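Side-chain contacts in diaminopimelate decarboxylase (Methanocaldococcus jannaschii, PDB 1TWI), which catalyses the pyridoxal phosphate-dependent decarboxylation of meso-diaminopimelate to L-lysine, the last step of lysine biosynthesis, as a homodimer: residues G59-V64 with S105-F110; D134-L139 with S186-K191; A392-A397 with A421-K426. All coordinates share one frame; numbering follows the deposited sequence.

Contacts 1 and 2 both belong to the barrel domain that binds pyridoxal phosphate. Their centres are 23 Å apart, and their nearest atoms come to about 5 Å without touching. Contact 1 lies at the start of the barrel strands; the Ile63 side chain is about 12 Å from a bound cofactor. Contact 2 joins two outer helices, away from the annotated sites. Contact 3 lies across the chain's centre from contact 1, with centres 37 Å apart, and 40 Å from contact 2. It includes Tyr395 of the lysine pocket, and its Ala397 side chain is about 13 Å from a cofactor. Contacts 2 and 3 both touch the second subunit.

Contact 1: G59-V64 with S105-F110; sequences GKEFIV and SKKIVF
Ile63 meets the backbone carbonyl of Lys106 and the CB of Lys107. The meeting is loose: one branch faces a methylene, the other a carbonyl oxygen. Ile63 CG2 lies 4.3 Å from Lys107 CB. On the other branch, an extended chi2 (171°) carries Ile63 CD1 out to 4.3 Å from Lys106 O.

The charged groups come near without bonding. Glu61 OE2 stands 4.3 Å from Lys107 CE and 5.2 Å from Lys107 NZ. The opposite charges probably attract each other weakly at this range. The Lys107 chain is fully stretched past CB, and its NZ is bonded to Gly84 O. Lys106 turns its chain the other way and gives NZ to Asn127 O. Its carbonyl O accepts from Arg129 NH2, and the Ile63 side chain also touches Arg129.

The backbone bonds lie within one segment or go to third strands. Ile108 N bonds Ser105 O at 3.1 Å and closes the 3-10 turn before strand 108-110. Strand 62-67 pairs with strands 286-289 and 86-89, and strand 86-89 pairs in turn with 108-110. The contact thus bridges two barrel strands with one strand between them. Phe62 and Val64 pack against helix 37-58, and Ile108 packs against helix 92-100. Ile63 touches Ile288 of strand 286-289.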
ATOM      1  N   GLY A  59       0.245 -32.872  28.108  1.00 19.79           N
ATOM      2  CA  GLY A  59       0.746 -33.917  27.223  1.00 19.75           C
ATOM      3  C   GLY A  59       0.409 -33.621  25.753  1.00 21.36           C
ATOM      4  O   GLY A  59       0.796 -34.371  24.863  1.00 22.94           O
ATOM      5  N   LYS A  60      -0.297 -32.532  25.468  1.00 20.71           N
ATOM      6  CA  LYS A  60      -0.625 -32.216  24.060  1.00 20.55           C
ATOM      7  C   LYS A  60       0.433 -31.335  23.398  1.00 20.49           C
ATOM      8  O   LYS A  60       1.398 -30.916  24.034  1.00 20.89           O
ATOM      9  CB  LYS A  60      -2.003 -31.553  23.999  1.00 19.95           C
ATOM     10  CG  LYS A  60      -3.111 -32.527  24.454  1.00 21.34           C
ATOM     11  CD  LYS A  60      -3.012 -33.797  23.629  1.00 25.67           C
ATOM     12  CE  LYS A  60      -4.285 -34.250  22.944  1.00 28.91           C
ATOM     13  NZ  LYS A  60      -5.133 -35.092  23.867  1.00 30.26           N
ATOM     14  N   GLU A  61       0.291 -31.052  22.120  1.00 18.90           N
ATOM     15  CA  GLU A  61       1.322 -30.215  21.511  1.00 19.82           C
ATOM     16  C   GLU A  61       0.993 -28.712  21.557  1.00 17.53           C
ATOM     17  O   GLU A  61      -0.172 -28.322  21.642  1.00 17.00           O
ATOM     18  CB  GLU A  61       1.514 -30.676  20.061  1.00 22.27           C
ATOM     19  CG  GLU A  61       2.886 -30.344  19.472  1.00 28.98           C
ATOM     20  CD  GLU A  61       3.056 -30.906  18.036  1.00 31.94           C
ATOM     21  OE1 GLU A  61       2.206 -31.784  17.630  1.00 31.95           O
ATOM     22  OE2 GLU A  61       4.032 -30.457  17.342  1.00 31.11           O
ATOM     23  N   PHE A  62       2.033 -27.882  21.540  1.00 16.32           N
ATOM     24  CA  PHE A  62       1.899 -26.418  21.474  1.00 16.72           C
ATOM     25  C   PHE A  62       2.621 -26.029  20.172  1.00 15.32           C
ATOM     26  O   PHE A  62       3.813 -26.358  19.993  1.00 15.03           O
ATOM     27  CB  PHE A  62       2.572 -25.678  22.656  1.00 12.91           C
ATOM     28  CG  PHE A  62       2.610 -24.176  22.454  1.00 13.15           C
ATOM     29  CD1 PHE A  62       1.439 -23.436  22.438  1.00 12.72           C
ATOM     30  CD2 PHE A  62       3.815 -23.523  22.184  1.00 12.45           C
ATOM     31  CE1 PHE A  62       1.471 -22.045  22.147  1.00 13.94           C
ATOM     32  CE2 PHE A  62       3.859 -22.133  21.889  1.00 13.00           C
ATOM     33  CZ  PHE A  62       2.693 -21.411  21.874  1.00 14.83           C
ATOM     34  N   ILE A  63       1.925 -25.324  19.279  1.00 12.93           N
ATOM     35  CA  ILE A  63       2.520 -24.972  17.976  1.00 13.52           C
ATOM     36  C   ILE A  63       2.448 -23.494  17.702  1.00 13.28           C
ATOM     37  O   ILE A  63       1.377 -22.916  17.792  1.00 12.02           O
ATOM     38  CB  ILE A  63       1.750 -25.647  16.786  1.00 13.75           C
ATOM     39  CG1 ILE A  63       1.826 -27.160  16.939  1.00 13.71           C
ATOM     40  CG2 ILE A  63       2.361 -25.223  15.384  1.00 13.90           C
ATOM     41  CD1 ILE A  63       0.899 -27.880  15.933  1.00 16.13           C
ATOM     42  N   VAL A  64       3.573 -22.891  17.346  1.00 13.17           N
ATOM     43  CA  VAL A  64       3.559 -21.480  16.970  1.00 12.08           C
ATOM     44  C   VAL A  64       3.425 -21.471  15.431  1.00 14.32           C
ATOM     45  O   VAL A  64       4.322 -21.933  14.703  1.00 13.46           O
ATOM     46  CB  VAL A  64       4.884 -20.796  17.356  1.00 12.78           C
ATOM     47  CG1 VAL A  64       4.861 -19.322  16.941  1.00 12.14           C
ATOM     48  CG2 VAL A  64       5.111 -20.942  18.870  1.00 12.24           C
ATOM     49  N   SER A 105       4.704 -30.000   7.102  1.00 12.89           N
ATOM     50  CA  SER A 105       3.316 -29.848   6.770  1.00 14.27           C
ATOM     51  C   SER A 105       2.372 -29.926   7.973  1.00 14.48           C
ATOM     52  O   SER A 105       1.371 -29.246   8.006  1.00 14.21           O
ATOM     53  CB  SER A 105       2.938 -30.911   5.731  1.00 18.48           C
ATOM     54  OG  SER A 105       3.373 -30.414   4.477  1.00 26.25           O
ATOM     55  N   LYS A 106       2.700 -30.721   8.977  1.00 13.94           N
ATOM     56  CA  LYS A 106       1.819 -30.795  10.121  1.00 16.31           C
ATOM     57  C   LYS A 106       1.896 -29.560  10.986  1.00 14.88           C
ATOM     58  O   LYS A 106       1.244 -29.540  12.015  1.00 14.96           O
ATOM     59  CB  LYS A 106       2.117 -32.028  10.991  1.00 19.73           C
ATOM     60  CG  LYS A 106       1.441 -33.305  10.522  1.00 26.82           C
ATOM     61  CD  LYS A 106      -0.020 -33.100   9.991  1.00 30.79           C
ATOM     62  CE  LYS A 106       0.012 -33.008   8.465  1.00 27.29           C
ATOM     63  NZ  LYS A 106      -1.349 -32.877   7.928  1.00 34.82           N
ATOM     64  N   LYS A 107       2.735 -28.580  10.631  1.00 14.31           N
ATOM     65  CA  LYS A 107       2.775 -27.328  11.395  1.00 13.51           C
ATOM     66  C   LYS A 107       2.297 -26.184  10.494  1.00 11.50           C
ATOM     67  O   LYS A 107       2.612 -25.035  10.735  1.00 11.01           O
ATOM     68  CB  LYS A 107       4.198 -27.002  11.890  1.00 12.37           C
ATOM     69  CG  LYS A 107       4.716 -27.999  12.935  1.00 14.65           C
ATOM     70  CD  LYS A 107       6.163 -27.619  13.395  1.00 14.05           C
ATOM     71  CE  LYS A 107       6.628 -28.460  14.628  1.00 16.63           C
ATOM     72  NZ  LYS A 107       8.015 -28.057  15.050  1.00 18.77           N
ATOM     73  N   ILE A 108       1.567 -26.516   9.442  1.00  9.92           N
ATOM     74  CA  ILE A 108       1.057 -25.469   8.552  1.00  8.59           C
ATOM     75  C   ILE A 108      -0.471 -25.403   8.613  1.00  9.52           C
ATOM     76  O   ILE A 108      -1.129 -26.440   8.412  1.00  9.41           O
ATOM     77  CB  ILE A 108       1.504 -25.734   7.082  1.00  7.36           C
ATOM     78  CG1 ILE A 108       3.044 -25.607   6.980  1.00  8.98           C
ATOM     79  CG2 ILE A 108       0.906 -24.650   6.132  1.00  8.09           C
ATOM     80  CD1 ILE A 108       3.622 -25.959   5.556  1.00  9.71           C
ATOM     81  N   VAL A 109      -1.022 -24.208   8.893  1.00  9.30           N
ATOM     82  CA  VAL A 109      -2.489 -24.036   8.865  1.00  9.34           C
ATOM     83  C   VAL A 109      -2.744 -22.966   7.804  1.00  9.15           C
ATOM     84  O   VAL A 109      -1.952 -22.032   7.616  1.00  9.55           O
ATOM     85  CB  VAL A 109      -3.126 -23.597  10.249  1.00  8.82           C
ATOM     86  CG1 VAL A 109      -3.015 -24.826  11.264  1.00  7.56           C
ATOM     87  CG2 VAL A 109      -2.413 -22.369  10.826  1.00 10.60           C
ATOM     88  N   PHE A 110      -3.849 -23.132   7.099  1.00  8.89           N
ATOM     89  CA  PHE A 110      -4.203 -22.234   5.978  1.00 10.82           C
ATOM     90  C   PHE A 110      -5.475 -21.423   6.306  1.00 10.03           C
ATOM     91  O   PHE A 110      -6.553 -21.989   6.468  1.00 10.99           O
ATOM     92  CB  PHE A 110      -4.433 -23.134   4.725  1.00 10.67           C
ATOM     93  CG  PHE A 110      -4.380 -22.397   3.396  1.00 12.33           C
ATOM     94  CD1 PHE A 110      -4.660 -21.034   3.314  1.00 12.22           C
ATOM     95  CD2 PHE A 110      -4.112 -23.110   2.216  1.00 13.61           C
ATOM     96  CE1 PHE A 110      -4.697 -20.355   2.072  1.00 14.56           C
ATOM     97  CE2 PHE A 110      -4.130 -22.469   0.974  1.00 13.70           C
ATOM     98  CZ  PHE A 110      -4.433 -21.069   0.892  1.00 14.82           C
TER

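Contact 2: D134-L139 with S186-K191; sequences DSISEL and SGIAMK
Ile136 sets CG1 beside the backbone N (chi1 -72°), which leaves CG2 anti to it. An extended chi2 then carries CD1 out to Ile188 and Lys191. Lys191 sets CG anti to its own N and bends further along, at chi3 and chi4, so that the end of its chain crosses that of Ile136 at about a right angle. The CD1 methyl of Ile136 sits 3.7 Å from Lys191 CE and 4.2 Å from Lys191 CD. The same methyl lies 4.2 Å from Ile188 CG2. One methyl therefore makes all the touches between the segments.

Ile136 is the first residue of helix 136-149. Ser135 is its N-cap: Glu138 N bonds Ser135 OG at 3.1 Å. Glu138 OE1 in turn takes Asp134 N at 2.8 Å, from above the carboxylate plane. Further along helix 188-198, Ala192 and Met195 also touch Ile136. Pro313 of the second subunit packs on Ile188, and Lys310 of that subunit forms a salt bridge with Asp134.

Between the segments the touch is van der Waals only, so shape, not a directional bond, fixes it. Lys191 lends methylenes; its ammonium makes no bond across.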
ATOM      1  N   ASP A 134     -13.474 -20.863   6.508  1.00 10.73           N
ATOM      2  CA  ASP A 134     -14.044 -19.570   6.799  1.00 11.82           C
ATOM      3  C   ASP A 134     -15.542 -19.454   6.567  1.00 11.37           C
ATOM      4  O   ASP A 134     -16.182 -18.557   7.109  1.00 11.14           O
ATOM      5  CB  ASP A 134     -13.312 -18.520   5.950  1.00 12.93           C
ATOM      6  CG  ASP A 134     -13.884 -17.125   6.129  1.00 15.55           C
ATOM      7  OD1 ASP A 134     -14.863 -16.756   5.406  1.00 14.77           O
ATOM      8  OD2 ASP A 134     -13.363 -16.402   7.025  1.00 14.76           O
ATOM      9  N   SER A 135     -16.070 -20.351   5.730  1.00 11.34           N
ATOM     10  CA  SER A 135     -17.473 -20.317   5.336  1.00 11.58           C
ATOM     11  C   SER A 135     -17.954 -21.702   4.925  1.00 11.45           C
ATOM     12  O   SER A 135     -17.137 -22.623   4.647  1.00 10.83           O
ATOM     13  CB  SER A 135     -17.651 -19.351   4.139  1.00 10.28           C
ATOM     14  OG  SER A 135     -16.948 -19.839   3.013  1.00 12.25           O
ATOM     15  N   ILE A 136     -19.274 -21.861   4.865  1.00 10.04           N
ATOM     16  CA  ILE A 136     -19.778 -23.138   4.443  1.00 11.16           C
ATOM     17  C   ILE A 136     -19.408 -23.361   2.960  1.00 10.50           C
ATOM     18  O   ILE A 136     -19.085 -24.475   2.557  1.00 11.04           O
ATOM     19  CB  ILE A 136     -21.297 -23.217   4.702  1.00  9.90           C
ATOM     20  CG1 ILE A 136     -21.474 -23.342   6.252  1.00 11.81           C
ATOM     21  CG2 ILE A 136     -21.870 -24.434   3.955  1.00 11.25           C
ATOM     22  CD1 ILE A 136     -22.927 -23.080   6.802  1.00 12.72           C
ATOM     23  N   SER A 137     -19.405 -22.278   2.185  1.00 11.63           N
ATOM     24  CA  SER A 137     -19.061 -22.348   0.759  1.00 11.59           C
ATOM     25  C   SER A 137     -17.664 -22.963   0.631  1.00 12.45           C
ATOM     26  O   SER A 137     -17.425 -23.863  -0.203  1.00 11.21           O
ATOM     27  CB  SER A 137     -19.037 -20.936   0.178  1.00 12.44           C
ATOM     28  OG  SER A 137     -18.741 -20.972  -1.219  1.00 14.04           O
ATOM     29  N   GLU A 138     -16.722 -22.462   1.443  1.00 11.84           N
ATOM     30  CA  GLU A 138     -15.354 -23.018   1.406  1.00 11.95           C
ATOM     31  C   GLU A 138     -15.365 -24.512   1.807  1.00 11.45           C
ATOM     32  O   GLU A 138     -14.720 -25.355   1.170  1.00 12.11           O
ATOM     33  CB  GLU A 138     -14.403 -22.231   2.347  1.00 14.16           C
ATOM     34  CG  GLU A 138     -12.980 -22.876   2.437  1.00 14.06           C
ATOM     35  CD  GLU A 138     -12.123 -22.230   3.509  1.00 13.90           C
ATOM     36  OE1 GLU A 138     -12.430 -21.064   3.878  1.00 12.64           O
ATOM     37  OE2 GLU A 138     -11.147 -22.887   3.954  1.00 12.86           O
ATOM     38  N   LEU A 139     -16.091 -24.856   2.875  1.00 11.28           N
ATOM     39  CA  LEU A 139     -16.149 -26.269   3.299  1.00 11.79           C
ATOM     40  C   LEU A 139     -16.607 -27.148   2.107  1.00 11.12           C
ATOM     41  O   LEU A 139     -15.985 -28.189   1.827  1.00 11.13           O
ATOM     42  CB  LEU A 139     -17.143 -26.483   4.487  1.00 12.30           C
ATOM     43  CG  LEU A 139     -17.349 -27.972   4.890  1.00 12.05           C
ATOM     44  CD1 LEU A 139     -16.069 -28.548   5.505  1.00 13.45           C
ATOM     45  CD2 LEU A 139     -18.517 -28.113   5.894  1.00 10.52           C
ATOM     46  N   SER A 186     -25.533 -17.407  16.065  1.00 13.49           N
ATOM     47  CA  SER A 186     -26.654 -17.669  15.162  1.00 14.26           C
ATOM     48  C   SER A 186     -26.752 -19.148  14.758  1.00 14.90           C
ATOM     49  O   SER A 186     -27.693 -19.518  14.061  1.00 13.97           O
ATOM     50  CB  SER A 186     -26.481 -16.832  13.899  1.00 14.54           C
ATOM     51  OG  SER A 186     -25.238 -17.216  13.249  1.00 18.11           O
ATOM     52  N   GLY A 187     -25.777 -19.973  15.182  1.00 12.31           N
ATOM     53  CA  GLY A 187     -25.786 -21.393  14.841  1.00 11.99           C
ATOM     54  C   GLY A 187     -25.035 -21.812  13.578  1.00 12.44           C
ATOM     55  O   GLY A 187     -25.004 -23.010  13.227  1.00 11.68           O
ATOM     56  N   ILE A 188     -24.442 -20.837  12.877  1.00 12.08           N
ATOM     57  CA  ILE A 188     -23.712 -21.141  11.644  1.00 12.88           C
ATOM     58  C   ILE A 188     -22.508 -22.027  11.870  1.00 12.07           C
ATOM     59  O   ILE A 188     -22.278 -22.990  11.143  1.00 12.34           O
ATOM     60  CB  ILE A 188     -23.301 -19.829  10.939  1.00 12.93           C
ATOM     61  CG1 ILE A 188     -24.571 -19.127  10.476  1.00 14.45           C
ATOM     62  CG2 ILE A 188     -22.341 -20.117   9.719  1.00 14.51           C
ATOM     63  CD1 ILE A 188     -24.280 -17.791   9.795  1.00 15.33           C
ATOM     64  N   ALA A 189     -21.711 -21.724  12.880  1.00 11.35           N
ATOM     65  CA  ALA A 189     -20.539 -22.545  13.095  1.00 12.47           C
ATOM     66  C   ALA A 189     -20.928 -24.024  13.412  1.00 13.28           C
ATOM     67  O   ALA A 189     -20.298 -24.976  12.906  1.00 11.17           O
ATOM     68  CB  ALA A 189     -19.624 -21.904  14.246  1.00 11.67           C
ATOM     69  N   MET A 190     -21.950 -24.230  14.229  1.00 12.10           N
ATOM     70  CA  MET A 190     -22.360 -25.608  14.534  1.00 12.76           C
ATOM     71  C   MET A 190     -22.898 -26.289  13.247  1.00 12.69           C
ATOM     72  O   MET A 190     -22.643 -27.473  12.988  1.00 12.08           O
ATOM     73  CB  MET A 190     -23.449 -25.621  15.620  1.00 12.53           C
ATOM     74  CG  MET A 190     -24.002 -27.037  15.953  1.00 14.87           C
ATOM     75  SD  MET A 190     -22.796 -28.071  16.768  1.00 16.65           S
ATOM     76  CE  MET A 190     -22.663 -27.291  18.528  1.00 13.59           C
ATOM     77  N   LYS A 191     -23.668 -25.543  12.452  1.00 13.40           N
ATOM     78  CA  LYS A 191     -24.195 -26.118  11.192  1.00 13.91           C
ATOM     79  C   LYS A 191     -23.032 -26.564  10.265  1.00 13.58           C
ATOM     80  O   LYS A 191     -23.051 -27.670   9.706  1.00 11.91           O
ATOM     81  CB  LYS A 191     -25.058 -25.085  10.486  1.00 15.23           C
ATOM     82  CG  LYS A 191     -25.671 -25.499   9.139  1.00 19.33           C
ATOM     83  CD  LYS A 191     -26.480 -24.273   8.645  1.00 21.60           C
ATOM     84  CE  LYS A 191     -26.414 -24.133   7.124  1.00 27.33           C
ATOM     85  NZ  LYS A 191     -27.393 -24.961   6.383  1.00 27.12           N
TER

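Contact 3: A392-A397 with A421-K426; sequences ANNYNA and ADLIAK
Leu423 is the residue that joins the segment 421-426 to Asn394 and Ala397 in the loop. Just before it, Asp422 directs its carboxylate away from that loop. Its OD2 accepts from Thr419 N and forms a salt bridge with Lys426 of the second subunit.

Leu423 itself points at the loop. Its CG stands beside the backbone N (chi1 -66°), and both methyls reach forward. CD1 presses on Ala397, 3.3 Å from Ala397 O and 4.2 Å from Ala397 CB. CD2 meets Asn394 at the amide carbon, 4.0 Å from Asn394 CG, with the two side chains crossing at a slant. The leucine fork thus touches both a side chain and a backbone carbonyl. Asn396 and Ala397 both have positive phi, so the chain curls here. Ala397 O also has a weak hydrogen bond from Ser91 of the second subunit.

After Leu423, Ala425 N bonds Asp422 O at 3.2 Å. Lys426 NZ reaches the other chain, where it forms a salt bridge with Asp422 of the second subunit.

The loop also holds Tyr395, a residue of the lysine pocket. Its OH is bonded to Glu359, and it packs on Tyr387 of the second subunit. Such a pocket at the subunit interface is characteristic of the dimeric class-II decarboxylases of ornithine, arginine and diaminopimelate.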
ATOM      1  N   ALA A 392       5.343  -3.315   1.259  1.00 13.04           N
ATOM      2  CA  ALA A 392       6.086  -2.333   0.438  1.00 13.15           C
ATOM      3  C   ALA A 392       5.578  -2.348  -1.012  1.00 15.89           C
ATOM      4  O   ALA A 392       5.053  -3.374  -1.473  1.00 15.09           O
ATOM      5  CB  ALA A 392       7.600  -2.667   0.465  1.00 10.04           C
ATOM      6  N   ASN A 393       5.736  -1.252  -1.754  1.00 14.57           N
ATOM      7  CA  ASN A 393       5.254  -1.284  -3.121  1.00 14.51           C
ATOM      8  C   ASN A 393       6.132  -0.364  -3.964  1.00 14.49           C
ATOM      9  O   ASN A 393       7.120   0.117  -3.464  1.00 13.19           O
ATOM     10  CB  ASN A 393       3.825  -0.805  -3.125  1.00 16.16           C
ATOM     11  CG  ASN A 393       3.678   0.503  -2.381  1.00 18.80           C
ATOM     12  OD1 ASN A 393       3.087   0.562  -1.277  1.00 24.38           O
ATOM     13  ND2 ASN A 393       4.214   1.546  -2.940  1.00 12.24           N
ATOM     14  N   ASN A 394       5.762  -0.112  -5.216  1.00 11.62           N
ATOM     15  CA  ASN A 394       6.562   0.714  -6.109  1.00 12.97           C
ATOM     16  C   ASN A 394       5.931   2.074  -6.362  1.00 13.17           C
ATOM     17  O   ASN A 394       6.243   2.747  -7.370  1.00 13.91           O
ATOM     18  CB  ASN A 394       6.741   0.008  -7.464  1.00 14.98           C
ATOM     19  CG  ASN A 394       7.638  -1.223  -7.368  1.00 17.84           C
ATOM     20  OD1 ASN A 394       8.719  -1.192  -6.739  1.00 16.69           O
ATOM     21  ND2 ASN A 394       7.233  -2.285  -8.011  1.00 20.12           N
ATOM     22  N   TYR A 395       5.058   2.504  -5.465  1.00 11.70           N
ATOM     23  CA  TYR A 395       4.409   3.803  -5.658  1.00 14.09           C
ATOM     24  C   TYR A 395       5.406   4.928  -5.925  1.00 13.12           C
ATOM     25  O   TYR A 395       6.450   5.008  -5.257  1.00 14.01           O
ATOM     26  CB  TYR A 395       3.517   4.118  -4.451  1.00 13.31           C
ATOM     27  CG  TYR A 395       2.673   5.351  -4.616  1.00 12.81           C
ATOM     28  CD1 TYR A 395       1.942   5.572  -5.785  1.00 13.95           C
ATOM     29  CD2 TYR A 395       2.539   6.260  -3.549  1.00 14.17           C
ATOM     30  CE1 TYR A 395       1.069   6.687  -5.896  1.00 13.15           C
ATOM     31  CE2 TYR A 395       1.700   7.359  -3.633  1.00 14.43           C
ATOM     32  CZ  TYR A 395       0.958   7.566  -4.828  1.00 15.93           C
ATOM     33  OH  TYR A 395       0.146   8.675  -4.932  1.00 14.42           O
ATOM     34  N   ASN A 396       5.081   5.774  -6.905  1.00 12.52           N
ATOM     35  CA  ASN A 396       5.944   6.890  -7.369  1.00 12.61           C
ATOM     36  C   ASN A 396       7.138   6.303  -8.145  1.00 12.59           C
ATOM     37  O   ASN A 396       8.147   6.963  -8.293  1.00 13.00           O
ATOM     38  CB  ASN A 396       6.466   7.779  -6.205  1.00 12.54           C
ATOM     39  CG  ASN A 396       5.410   8.756  -5.696  1.00 13.05           C
ATOM     40  OD1 ASN A 396       4.200   8.478  -5.723  1.00 16.44           O
ATOM     41  ND2 ASN A 396       5.858   9.883  -5.236  1.00 12.95           N
ATOM     42  N   ALA A 397       6.982   5.074  -8.660  1.00 13.13           N
ATOM     43  CA  ALA A 397       8.025   4.363  -9.424  1.00 11.89           C
ATOM     44  C   ALA A 397       9.363   4.321  -8.682  1.00 10.91           C
ATOM     45  O   ALA A 397      10.404   4.737  -9.201  1.00 10.01           O
ATOM     46  CB  ALA A 397       8.215   4.987 -10.860  1.00 11.61           C
ATOM     47  N   ALA A 421      15.321  -0.782 -14.104  1.00 13.40           N
ATOM     48  CA  ALA A 421      14.941  -1.824 -15.067  1.00 13.48           C
ATOM     49  C   ALA A 421      13.901  -2.752 -14.458  1.00 14.31           C
ATOM     50  O   ALA A 421      13.019  -3.289 -15.172  1.00 13.54           O
ATOM     51  CB  ALA A 421      16.238  -2.666 -15.568  1.00 14.68           C
ATOM     52  N   ASP A 422      13.974  -2.972 -13.141  1.00 11.35           N
ATOM     53  CA  ASP A 422      12.970  -3.848 -12.543  1.00 13.29           C
ATOM     54  C   ASP A 422      11.549  -3.213 -12.540  1.00 12.57           C
ATOM     55  O   ASP A 422      10.531  -3.931 -12.537  1.00 11.62           O
ATOM     56  CB  ASP A 422      13.330  -4.173 -11.066  1.00 15.31           C
ATOM     57  CG  ASP A 422      14.476  -5.162 -10.922  1.00 14.55           C
ATOM     58  OD1 ASP A 422      14.374  -6.270 -11.437  1.00 17.84           O
ATOM     59  OD2 ASP A 422      15.463  -4.854 -10.243  1.00 15.55           O
ATOM     60  N   LEU A 423      11.481  -1.880 -12.473  1.00 12.83           N
ATOM     61  CA  LEU A 423      10.204  -1.183 -12.396  1.00 14.30           C
ATOM     62  C   LEU A 423       9.315  -1.522 -13.593  1.00 14.10           C
ATOM     63  O   LEU A 423       8.095  -1.618 -13.437  1.00 13.37           O
ATOM     64  CB  LEU A 423      10.410   0.329 -12.369  1.00 14.80           C
ATOM     65  CG  LEU A 423      11.129   0.867 -11.104  1.00 14.21           C
ATOM     66  CD1 LEU A 423      11.426   2.381 -11.280  1.00 15.77           C
ATOM     67  CD2 LEU A 423      10.197   0.621  -9.900  1.00 16.31           C
ATOM     68  N   ILE A 424       9.924  -1.684 -14.769  1.00 12.15           N
ATOM     69  CA  ILE A 424       9.153  -1.988 -15.988  1.00 11.29           C
ATOM     70  C   ILE A 424       9.335  -3.409 -16.476  1.00 12.91           C
ATOM     71  O   ILE A 424       8.959  -3.744 -17.618  1.00 12.14           O
ATOM     72  CB  ILE A 424       9.535  -1.009 -17.169  1.00 13.68           C
ATOM     73  CG1 ILE A 424      11.071  -1.072 -17.412  1.00 13.14           C
ATOM     74  CG2 ILE A 424       9.078   0.469 -16.847  1.00 14.38           C
ATOM     75  CD1 ILE A 424      11.536  -0.285 -18.587  1.00 14.00           C
ATOM     76  N   ALA A 425       9.856  -4.285 -15.622  1.00 12.46           N
ATOM     77  CA  ALA A 425      10.119  -5.653 -16.088  1.00 11.62           C
ATOM     78  C   ALA A 425       8.905  -6.552 -16.331  1.00 11.38           C
ATOM     79  O   ALA A 425       9.081  -7.657 -16.820  1.00 10.98           O
ATOM     80  CB  ALA A 425      11.132  -6.369 -15.138  1.00 12.96           C
ATOM     81  N   LYS A 426       7.703  -6.101 -15.961  1.00 10.69           N
ATOM     82  CA  LYS A 426       6.475  -6.840 -16.247  1.00 11.61           C
ATOM     83  C   LYS A 426       5.635  -6.077 -17.322  1.00 12.45           C
ATOM     84  O   LYS A 426       4.558  -6.528 -17.695  1.00 13.10           O
ATOM     85  CB  LYS A 426       5.623  -7.007 -14.975  1.00 13.43           C
ATOM     86  CG  LYS A 426       6.288  -7.964 -13.951  1.00 12.62           C
ATOM     87  CD  LYS A 426       6.315  -9.329 -14.661  1.00 15.07           C
ATOM     88  CE  LYS A 426       6.579 -10.504 -13.744  1.00 21.09           C
ATOM     89  NZ  LYS A 426       7.960 -10.607 -13.323  1.00 22.86           N
TER